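Local coordinates for probable ubiquitin-conjugating enzyme E2 7 (Caenorhabditis elegans, PDB 1PZV), which probably catalyses the covalent attachment of ubiquitin to other proteins, carrying it as a thioester after taking it over from an E1 enzyme, at residues A[6-11]-A[61-66]; A[18-23]-A[118-123]; A[34-39]-A[57-62]. All coordinates share one frame; numbering follows the deposited sequence.

Contact 3 lies within the four-stranded antiparallel meander of the E2 core; contacts 1 and 2 join helices to adjoining loops. Along the chain come 6-11, 18-23, 34-39, then 57-62 overlapping 61-66, and finally 118-123. Contacts 1 and 3 are neighbours, with centres about 9 Å apart; they share Arg61 and Asp62 and meet where Leu8 packs on Phe59. Contact 3 pairs strands 35-41 and 52-58, and contact 1 lays helix 5-17 against the loop that follows. Contact 2, its centre about 17 Å from contact 1 and 15 Å from contact 3, joins the entry to strand 23-27 with helix 115-127. Together they join helices 5-17 and 115-127 to the sheet and its loops.

Contact 1: A[6-11]-A[61-66]; sequences LLLKKQ and RDYPQK
Leu7 and Leu8, in the first turn of helix 5-17, stand across from Pro64 and Tyr63 in the loop after strand 52-58, the CA atoms of Leu8 and Tyr63 being 8.2 Å apart, a gap that side chains alone must bridge. Most of the bridging is done by Tyr63, whose CG lies anti to the backbone N (chi1 171°), which sends the ring straight across at the helix. Leu8 sets CD2 against the ring at an oblique slant, 3.4 Å from Tyr63 CD1. On the neighbouring helical position, Leu7 runs at about a right angle to the tyrosine and also grips the next residue: its CD2 is 3.4 Å from Pro64 CG. Tyr63 and Pro64 open the Tyr-Pro-X-X-Pro-Pro sequence familiar from E2 enzymes, and here that element is one of those the N-terminal helix packs on. Farther along the ring, the Gln11 side chain comes from the opposite direction, and its amide carbon CD lies at the ring's edge, the amide and ring planes 85° apart. Replacing Tyr63, an alanine here would take away the ring that Leu8 CD2 and Leu7 CD2 touch and would probably open a gap between helix and loop. Elsewhere Tyr63 packs edge-to-face with Phe59 and touches Val115 of helix 115-127, while Pro64 O accepts a hydrogen bond from Trp109 NE1.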
loop_
_atom_site.group_PDB
_atom_site.type_symbol
_atom_site.label_atom_id
_atom_site.label_comp_id
_atom_site.label_asym_id
_atom_site.label_seq_id
_atom_site.Cartn_x
_atom_site.Cartn_y
_atom_site.Cartn_z
ATOM N N LEU A 6 -9.698 -9.579 -17.877
ATOM C CA LEU A 6 -8.942 -9.105 -19.019
ATOM C C LEU A 6 -8.182 -7.832 -18.634
ATOM O O LEU A 6 -7.002 -7.681 -18.961
ATOM C CB LEU A 6 -9.907 -8.847 -20.189
ATOM C CG LEU A 6 -9.496 -8.295 -21.568
ATOM C CD1 LEU A 6 -10.004 -6.860 -21.694
ATOM C CD2 LEU A 6 -7.984 -8.369 -21.783
ATOM N N LEU A 7 -8.856 -6.935 -17.921
ATOM C CA LEU A 7 -8.253 -5.676 -17.503
ATOM C C LEU A 7 -7.098 -5.906 -16.527
ATOM O O LEU A 7 -6.041 -5.273 -16.644
ATOM C CB LEU A 7 -9.321 -4.773 -16.870
ATOM C CG LEU A 7 -8.987 -3.343 -16.410
ATOM C CD1 LEU A 7 -8.547 -2.451 -17.581
ATOM C CD2 LEU A 7 -10.226 -2.768 -15.734
ATOM N N LEU A 8 -7.296 -6.811 -15.569
ATOM C CA LEU A 8 -6.256 -7.120 -14.591
ATOM C C LEU A 8 -5.047 -7.757 -15.247
ATOM O O LEU A 8 -3.913 -7.456 -14.879
ATOM C CB LEU A 8 -6.785 -8.049 -13.493
ATOM C CG LEU A 8 -7.625 -7.364 -12.408
ATOM C CD1 LEU A 8 -8.038 -8.375 -11.332
ATOM C CD2 LEU A 8 -6.813 -6.235 -11.785
ATOM N N LYS A 9 -5.274 -8.636 -16.217
ATOM C CA LYS A 9 -4.148 -9.277 -16.891
ATOM C C LYS A 9 -3.335 -8.206 -17.611
ATOM O O LYS A 9 -2.101 -8.233 -17.622
ATOM C CB LYS A 9 -4.637 -10.340 -17.890
ATOM C CG LYS A 9 -5.220 -11.596 -17.229
ATOM C CD LYS A 9 -5.816 -12.568 -18.252
ATOM C CE LYS A 9 -6.599 -13.717 -17.590
ATOM N NZ LYS A 9 -7.312 -14.597 -18.588
ATOM N N LYS A 10 -4.043 -7.252 -18.201
ATOM C CA LYS A 10 -3.404 -6.162 -18.922
ATOM C C LYS A 10 -2.648 -5.269 -17.946
ATOM O O LYS A 10 -1.479 -4.968 -18.168
ATOM C CB LYS A 10 -4.459 -5.347 -19.695
ATOM C CG LYS A 10 -3.957 -4.051 -20.321
ATOM C CD LYS A 10 -2.899 -4.308 -21.365
ATOM C CE LYS A 10 -2.125 -3.030 -21.673
ATOM N NZ LYS A 10 -0.975 -3.263 -22.604
ATOM N N GLN A 11 -3.313 -4.855 -16.866
ATOM C CA GLN A 11 -2.685 -3.986 -15.876
ATOM C C GLN A 11 -1.474 -4.633 -15.194
ATOM O O GLN A 11 -0.420 -3.988 -15.038
ATOM C CB GLN A 11 -3.714 -3.533 -14.829
ATOM C CG GLN A 11 -4.805 -2.639 -15.416
ATOM C CD GLN A 11 -5.698 -2.007 -14.366
ATOM O OE1 GLN A 11 -6.602 -1.242 -14.683
ATOM N NE2 GLN A 11 -5.445 -2.323 -13.112
ATOM N N ARG A 61 -14.584 -9.241 -8.032
ATOM C CA ARG A 61 -14.902 -9.817 -9.332
ATOM C C ARG A 61 -15.247 -8.730 -10.358
ATOM O O ARG A 61 -15.108 -8.936 -11.565
ATOM C CB ARG A 61 -16.068 -10.808 -9.186
ATOM C CG ARG A 61 -15.854 -11.891 -8.119
ATOM C CD ARG A 61 -14.545 -12.664 -8.323
ATOM N NE ARG A 61 -14.408 -13.771 -7.376
ATOM C CZ ARG A 61 -13.292 -14.474 -7.185
ATOM N NH1 ARG A 61 -12.195 -14.188 -7.873
ATOM N NH2 ARG A 61 -13.276 -15.470 -6.306
ATOM N N ASP A 62 -15.674 -7.573 -9.855
ATOM C CA ASP A 62 -16.062 -6.414 -10.666
ATOM C C ASP A 62 -15.083 -5.251 -10.475
ATOM O O ASP A 62 -15.492 -4.100 -10.333
ATOM C CB ASP A 62 -17.454 -5.964 -10.237
ATOM C CG ASP A 62 -17.583 -5.864 -8.724
ATOM O OD1 ASP A 62 -17.411 -6.903 -8.044
ATOM O OD2 ASP A 62 -17.844 -4.755 -8.212
ATOM N N TYR A 63 -13.796 -5.571 -10.491
ATOM C CA TYR A 63 -12.722 -4.604 -10.286
ATOM C C TYR A 63 -12.925 -3.136 -10.684
ATOM O O TYR A 63 -12.989 -2.256 -9.818
ATOM C CB TYR A 63 -11.442 -5.111 -10.947
ATOM C CG TYR A 63 -10.323 -4.089 -10.987
ATOM C CD1 TYR A 63 -9.434 -4.058 -12.059
ATOM C CD2 TYR A 63 -10.146 -3.161 -9.959
ATOM C CE1 TYR A 63 -8.403 -3.135 -12.114
ATOM C CE2 TYR A 63 -9.113 -2.230 -10.009
ATOM C CZ TYR A 63 -8.246 -2.227 -11.094
ATOM O OH TYR A 63 -7.217 -1.320 -11.174
ATOM N N PRO A 64 -13.013 -2.848 -11.992
ATOM C CA PRO A 64 -13.191 -1.455 -12.407
ATOM C C PRO A 64 -14.019 -0.604 -11.441
ATOM O O PRO A 64 -13.545 0.417 -10.949
ATOM C CB PRO A 64 -13.846 -1.590 -13.773
ATOM C CG PRO A 64 -13.263 -2.845 -14.290
ATOM C CD PRO A 64 -13.338 -3.764 -13.097
ATOM N N GLN A 65 -15.249 -1.027 -11.158
ATOM C CA GLN A 65 -16.116 -0.259 -10.265
ATOM C C GLN A 65 -16.241 -0.851 -8.888
ATOM O O GLN A 65 -17.338 -1.145 -8.430
ATOM C CB GLN A 65 -17.521 -0.098 -10.857
ATOM C CG GLN A 65 -18.134 -1.375 -11.394
ATOM C CD GLN A 65 -18.178 -1.379 -12.911
ATOM O OE1 GLN A 65 -18.540 -2.387 -13.538
ATOM N NE2 GLN A 65 -17.815 -0.241 -13.516
ATOM N N LYS A 66 -15.106 -1.015 -8.228
ATOM C CA LYS A 66 -15.063 -1.564 -6.881
ATOM C C LYS A 66 -13.589 -1.697 -6.537
ATOM O O LYS A 66 -12.871 -2.504 -7.125
ATOM C CB LYS A 66 -15.772 -2.924 -6.833
ATOM C CG LYS A 66 -15.692 -3.641 -5.490
ATOM C CD LYS A 66 -16.279 -2.832 -4.340
ATOM C CE LYS A 66 -16.046 -3.558 -3.010
ATOM N NZ LYS A 66 -16.589 -2.817 -1.838
#

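Contact 2: A[18-23]-A[118-123]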
loop_
_atom_site.group_PDB
_atom_site.type_symbol
_atom_site.label_atom_id
_atom_site.label_comp_id
_atom_site.label_asym_id
_atom_site.label_seq_id
_atom_site.Cartn_x
_atom_site.Cartn_y
_atom_site.Cartn_z
ATOM N N VAL A 18 6.799 -2.201 -17.020
ATOM C CA VAL A 18 7.150 -0.844 -16.621
ATOM C C VAL A 18 6.491 -0.626 -15.265
ATOM O O VAL A 18 5.345 -0.168 -15.171
ATOM C CB VAL A 18 6.602 0.204 -17.603
ATOM C CG1 VAL A 18 7.199 1.563 -17.277
ATOM C CG2 VAL A 18 6.907 -0.205 -19.025
ATOM N N PRO A 19 7.206 -0.957 -14.189
ATOM C CA PRO A 19 6.628 -0.782 -12.859
ATOM C C PRO A 19 6.666 0.653 -12.378
ATOM O O PRO A 19 7.359 1.500 -12.943
ATOM C CB PRO A 19 7.501 -1.682 -11.977
ATOM C CG PRO A 19 8.265 -2.569 -12.962
ATOM C CD PRO A 19 8.504 -1.640 -14.110
ATOM N N VAL A 20 5.889 0.916 -11.334
ATOM C CA VAL A 20 5.872 2.220 -10.700
ATOM C C VAL A 20 7.127 2.113 -9.829
ATOM O O VAL A 20 7.144 1.358 -8.861
ATOM C CB VAL A 20 4.632 2.386 -9.793
ATOM C CG1 VAL A 20 4.707 3.707 -9.028
ATOM C CG2 VAL A 20 3.362 2.301 -10.627
ATOM N N ASP A 21 8.174 2.841 -10.205
ATOM C CA ASP A 21 9.452 2.821 -9.493
ATOM C C ASP A 21 9.351 2.454 -8.005
ATOM O O ASP A 21 8.732 3.173 -7.217
ATOM C CB ASP A 21 10.149 4.178 -9.646
ATOM C CG ASP A 21 11.505 4.217 -8.958
ATOM O OD1 ASP A 21 12.371 3.383 -9.321
ATOM O OD2 ASP A 21 11.710 5.069 -8.056
ATOM N N GLY A 22 9.955 1.329 -7.627
ATOM C CA GLY A 22 9.913 0.906 -6.238
ATOM C C GLY A 22 8.763 -0.026 -5.886
ATOM O O GLY A 22 8.419 -0.190 -4.707
ATOM N N PHE A 23 8.164 -0.639 -6.902
ATOM C CA PHE A 23 7.051 -1.561 -6.698
ATOM C C PHE A 23 7.221 -2.770 -7.616
ATOM O O PHE A 23 7.459 -2.628 -8.822
ATOM C CB PHE A 23 5.719 -0.871 -7.011
ATOM C CG PHE A 23 5.246 0.087 -5.945
ATOM C CD1 PHE A 23 4.569 -0.379 -4.820
ATOM C CD2 PHE A 23 5.470 1.456 -6.072
ATOM C CE1 PHE A 23 4.110 0.509 -3.836
ATOM C CE2 PHE A 23 5.014 2.361 -5.086
ATOM C CZ PHE A 23 4.338 1.887 -3.971
ATOM N N ILE A 118 -3.499 3.420 -7.538
ATOM C CA ILE A 118 -3.409 2.955 -6.167
ATOM C C ILE A 118 -1.957 3.013 -5.717
ATOM O O ILE A 118 -1.639 3.666 -4.718
ATOM C CB ILE A 118 -3.896 1.489 -6.036
ATOM C CG1 ILE A 118 -5.393 1.424 -6.311
ATOM C CG2 ILE A 118 -3.603 0.944 -4.645
ATOM C CD1 ILE A 118 -5.922 0.024 -6.445
ATOM N N LEU A 119 -1.077 2.338 -6.453
ATOM C CA LEU A 119 0.325 2.318 -6.071
ATOM C C LEU A 119 0.909 3.720 -5.912
ATOM O O LEU A 119 1.720 3.973 -5.007
ATOM C CB LEU A 119 1.143 1.495 -7.067
ATOM C CG LEU A 119 0.811 -0.006 -7.083
ATOM C CD1 LEU A 119 1.853 -0.749 -7.911
ATOM C CD2 LEU A 119 0.786 -0.544 -5.674
ATOM N N LEU A 120 0.486 4.637 -6.770
ATOM C CA LEU A 120 0.977 6.000 -6.686
ATOM C C LEU A 120 0.482 6.663 -5.416
ATOM O O LEU A 120 1.259 7.293 -4.696
ATOM C CB LEU A 120 0.531 6.818 -7.902
ATOM C CG LEU A 120 1.315 6.543 -9.188
ATOM C CD1 LEU A 120 0.706 7.288 -10.357
ATOM C CD2 LEU A 120 2.766 6.953 -8.970
ATOM N N SER A 121 -0.809 6.532 -5.129
ATOM C CA SER A 121 -1.332 7.158 -3.920
ATOM C C SER A 121 -0.696 6.511 -2.681
ATOM O O SER A 121 -0.726 7.082 -1.589
ATOM C CB SER A 121 -2.869 7.080 -3.873
ATOM O OG SER A 121 -3.321 5.786 -3.541
ATOM N N VAL A 122 -0.103 5.330 -2.854
ATOM C CA VAL A 122 0.565 4.653 -1.740
ATOM C C VAL A 122 1.932 5.293 -1.440
ATOM O O VAL A 122 2.357 5.366 -0.281
ATOM C CB VAL A 122 0.746 3.159 -2.017
ATOM C CG1 VAL A 122 1.589 2.515 -0.914
ATOM C CG2 VAL A 122 -0.608 2.506 -2.111
ATOM N N ILE A 123 2.624 5.748 -2.475
ATOM C CA ILE A 123 3.881 6.418 -2.226
ATOM C C ILE A 123 3.533 7.671 -1.412
ATOM O O ILE A 123 4.266 8.056 -0.496
ATOM C CB ILE A 123 4.572 6.847 -3.531
ATOM C CG1 ILE A 123 5.129 5.620 -4.247
ATOM C CG2 ILE A 123 5.691 7.858 -3.228
ATOM C CD1 ILE A 123 5.821 5.950 -5.545
#
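Phe23 presents one ring face to Leu119 and an edge to the next helical turn, and these two orientations define the contact. Leu119 CB sits 4.2 Å from the ring centroid and only 2° off the ring normal, a CH-pi approach over the middle of the face. The leucine and phenylalanine side chains run in opposing senses, and Leu119 CD2 is 3.9 Å from Phe23 CD1. At the rim of the same ring, near its plane, Ile123 meets the edge with CG1, 3.4 Å from Phe23 CE2, and Val122 CG1 lies 4.2 Å from Phe23 CZ. Val20 makes the second footing: its CG1, anti to the backbone N (chi1 174°), touches Leu120 CD2 at 3.8 Å and lies near Ile123 CD1. Between the two anchors the chain turns through Gly22, whose positive phi of 92° suits a residue without CB, and Gly22 makes backbone hydrogen bonds with Ile41. The link from helix 5-17 into the first strand of the meander is thus pinned on helix 115-127, with Met15 touching both Val20 and Leu119. The predicted catalytic Cys88 lies about 11 Å from Val122, side chain to side chain. With no hydrogen bond or salt bridge between the segments, apolar packing is probably what holds these two segments together.

Contact 3: A[34-39]-A[57-62]; sequences YKWEVL and LDFPRD
Tyr34 leads into strand 35-41 and lies against the chain where strand 52-58 runs out, and its side chain can be followed atom by atom. CB is 3.7 Å from Phe59 O, and with CG anti to the carbonyl carbon (chi1 -69°) the ring is laid along the backbone of Phe59 and Pro60. Phe59 O and Pro60 O lie at its edge near the ring plane, the latter 3.2 Å from Tyr34 CE1. Over one face comes Arg61: its NH1 is 3.4 Å from Tyr34 CD2, and its CZ lies 5.0 Å from the ring centroid, a cation-pi pair. The guanidinium stands almost upright on the ring, planes 85° apart, and so meets the aromatic face with its edge. At the tip, Tyr34 OH is hydrogen-bonded to Ser4 OG, which also bonds Arg61 O.

Behind the side chain the strands pair antiparallel. Phe59 N donates to Tyr34 O at 3.0 Å, nearly straight (176° at the hydrogen), and Trp36 with Leu57 forms a hydrogen-bonded pair closed by both N-H groups. Tyr34 O also accepts from a water that reaches weakly to Asp58 OD1. Trp36 and Leu57 project to the face toward helices 5-17 and 115-127, where Phe59 CE1 lies over the indole, the indole five-membered ring and the Phe59 ring meeting obliquely with centroids 4.4 Å apart. On the other face Lys35, its chain bent about CG-CD and CD-CE, makes a salt bridge to Asp58, NZ 3.2 Å from OD1, whose hydrogen bond is weak. This hairpin of the E2 meander therefore combines a buried apolar face, Trp36 with Leu57 and Phe59, with a Lys35-Asp58 ion pair on the other, while the arginine on Tyr34 probably helps fasten the outgoing loop where backbone pairing has ended.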
loop_
_atom_site.group_PDB
_atom_site.type_symbol
_atom_site.label_atom_id
_atom_site.label_comp_id
_atom_site.label_asym_id
_atom_site.label_seq_id
_atom_site.Cartn_x
_atom_site.Cartn_y
_atom_site.Cartn_z
ATOM N N TYR A 34 -6.784 -12.505 -9.252
ATOM C CA TYR A 34 -7.429 -11.638 -8.269
ATOM C C TYR A 34 -6.686 -11.441 -6.941
ATOM O O TYR A 34 -7.172 -10.719 -6.064
ATOM C CB TYR A 34 -8.855 -12.132 -8.006
ATOM C CG TYR A 34 -9.782 -11.943 -9.194
ATOM C CD1 TYR A 34 -10.463 -10.732 -9.396
ATOM C CD2 TYR A 34 -9.938 -12.949 -10.152
ATOM C CE1 TYR A 34 -11.276 -10.527 -10.529
ATOM C CE2 TYR A 34 -10.743 -12.754 -11.287
ATOM C CZ TYR A 34 -11.406 -11.543 -11.470
ATOM O OH TYR A 34 -12.175 -11.346 -12.602
ATOM N N LYS A 35 -5.524 -12.081 -6.790
ATOM C CA LYS A 35 -4.702 -11.945 -5.575
ATOM C C LYS A 35 -3.269 -11.604 -5.959
ATOM O O LYS A 35 -2.535 -12.460 -6.462
ATOM C CB LYS A 35 -4.678 -13.240 -4.768
ATOM C CG LYS A 35 -5.991 -13.614 -4.115
ATOM C CD LYS A 35 -5.835 -14.868 -3.236
ATOM C CE LYS A 35 -4.972 -14.591 -2.004
ATOM N NZ LYS A 35 -5.579 -13.547 -1.133
ATOM N N TRP A 36 -2.866 -10.361 -5.713
ATOM C CA TRP A 36 -1.517 -9.916 -6.055
ATOM C C TRP A 36 -0.592 -9.796 -4.859
ATOM O O TRP A 36 -1.008 -9.376 -3.776
ATOM C CB TRP A 36 -1.564 -8.544 -6.726
ATOM C CG TRP A 36 -2.261 -8.505 -8.040
ATOM C CD1 TRP A 36 -3.246 -9.342 -8.472
ATOM C CD2 TRP A 36 -2.067 -7.540 -9.080
ATOM N NE1 TRP A 36 -3.672 -8.965 -9.720
ATOM C CE2 TRP A 36 -2.958 -7.867 -10.122
ATOM C CE3 TRP A 36 -1.204 -6.449 -9.244
ATOM C CZ2 TRP A 36 -3.039 -7.120 -11.300
ATOM C CZ3 TRP A 36 -1.279 -5.710 -10.414
ATOM C CH2 TRP A 36 -2.180 -6.056 -11.432
ATOM N N GLU A 37 0.668 -10.164 -5.063
ATOM C CA GLU A 37 1.678 -10.024 -4.021
ATOM C C GLU A 37 2.562 -8.883 -4.509
ATOM O O GLU A 37 3.209 -9.007 -5.547
ATOM C CB GLU A 37 2.509 -11.306 -3.865
ATOM C CG GLU A 37 3.031 -11.906 -5.174
ATOM C CD GLU A 37 4.011 -13.075 -4.963
ATOM O OE1 GLU A 37 3.830 -13.857 -3.989
ATOM O OE2 GLU A 37 4.952 -13.216 -5.791
ATOM N N VAL A 38 2.580 -7.766 -3.792
ATOM C CA VAL A 38 3.406 -6.644 -4.231
ATOM C C VAL A 38 4.506 -6.213 -3.262
ATOM O O VAL A 38 4.262 -6.003 -2.079
ATOM C CB VAL A 38 2.530 -5.398 -4.572
ATOM C CG1 VAL A 38 1.274 -5.839 -5.325
ATOM C CG2 VAL A 38 2.175 -4.623 -3.306
ATOM N N LEU A 39 5.724 -6.090 -3.778
ATOM C CA LEU A 39 6.855 -5.653 -2.974
ATOM C C LEU A 39 6.844 -4.136 -2.966
ATOM O O LEU A 39 6.889 -3.500 -4.019
ATOM C CB LEU A 39 8.182 -6.123 -3.582
ATOM C CG LEU A 39 9.441 -5.632 -2.851
ATOM C CD1 LEU A 39 9.498 -6.290 -1.466
ATOM C CD2 LEU A 39 10.700 -5.954 -3.655
ATOM N N LEU A 57 -2.863 -7.498 -2.631
ATOM C CA LEU A 57 -4.014 -6.797 -3.191
ATOM C C LEU A 57 -5.108 -7.792 -3.536
ATOM O O LEU A 57 -4.876 -8.759 -4.260
ATOM C CB LEU A 57 -3.621 -6.031 -4.456
ATOM C CG LEU A 57 -2.842 -4.726 -4.318
ATOM C CD1 LEU A 57 -2.363 -4.289 -5.679
ATOM C CD2 LEU A 57 -3.721 -3.657 -3.699
ATOM N N ASP A 58 -6.298 -7.555 -3.004
ATOM C CA ASP A 58 -7.442 -8.413 -3.278
ATOM C C ASP A 58 -8.372 -7.652 -4.208
ATOM O O ASP A 58 -8.877 -6.587 -3.840
ATOM C CB ASP A 58 -8.170 -8.746 -1.979
ATOM C CG ASP A 58 -7.414 -9.747 -1.131
ATOM O OD1 ASP A 58 -7.499 -10.957 -1.423
ATOM O OD2 ASP A 58 -6.724 -9.324 -0.183
ATOM N N PHE A 59 -8.587 -8.181 -5.410
ATOM C CA PHE A 59 -9.470 -7.515 -6.363
ATOM C C PHE A 59 -10.828 -8.197 -6.470
ATOM O O PHE A 59 -10.912 -9.410 -6.697
ATOM C CB PHE A 59 -8.858 -7.485 -7.770
ATOM C CG PHE A 59 -7.576 -6.721 -7.871
ATOM C CD1 PHE A 59 -6.364 -7.317 -7.519
ATOM C CD2 PHE A 59 -7.575 -5.402 -8.313
ATOM C CE1 PHE A 59 -5.170 -6.608 -7.618
ATOM C CE2 PHE A 59 -6.386 -4.686 -8.415
ATOM C CZ PHE A 59 -5.181 -5.288 -8.064
ATOM N N PRO A 60 -11.914 -7.421 -6.325
ATOM C CA PRO A 60 -13.262 -7.987 -6.425
ATOM C C PRO A 60 -13.480 -8.532 -7.839
ATOM O O PRO A 60 -12.662 -8.310 -8.733
ATOM C CB PRO A 60 -14.157 -6.792 -6.128
ATOM C CG PRO A 60 -13.370 -5.653 -6.668
ATOM C CD PRO A 60 -11.980 -5.960 -6.155
ATOM N N ARG A 61 -14.584 -9.241 -8.032
ATOM C CA ARG A 61 -14.902 -9.817 -9.332
ATOM C C ARG A 61 -15.247 -8.730 -10.358
ATOM O O ARG A 61 -15.108 -8.936 -11.565
ATOM C CB ARG A 61 -16.068 -10.808 -9.186
ATOM C CG ARG A 61 -15.854 -11.891 -8.119
ATOM C CD ARG A 61 -14.545 -12.664 -8.323
ATOM N NE ARG A 61 -14.408 -13.771 -7.376
ATOM C CZ ARG A 61 -13.292 -14.474 -7.185
ATOM N NH1 ARG A 61 -12.195 -14.188 -7.873
ATOM N NH2 ARG A 61 -13.276 -15.470 -6.306
ATOM N N ASP A 62 -15.674 -7.573 -9.855
ATOM C CA ASP A 62 -16.062 -6.414 -10.666
ATOM C C ASP A 62 -15.083 -5.251 -10.475
ATOM O O ASP A 62 -15.492 -4.100 -10.333
ATOM C CB ASP A 62 -17.454 -5.964 -10.237
ATOM C CG ASP A 62 -17.583 -5.864 -8.724
ATOM O OD1 ASP A 62 -17.411 -6.903 -8.044
ATOM O OD2 ASP A 62 -17.844 -4.755 -8.212
HETATM O O HOH W 1 -8.797 -12.551 -4.149
#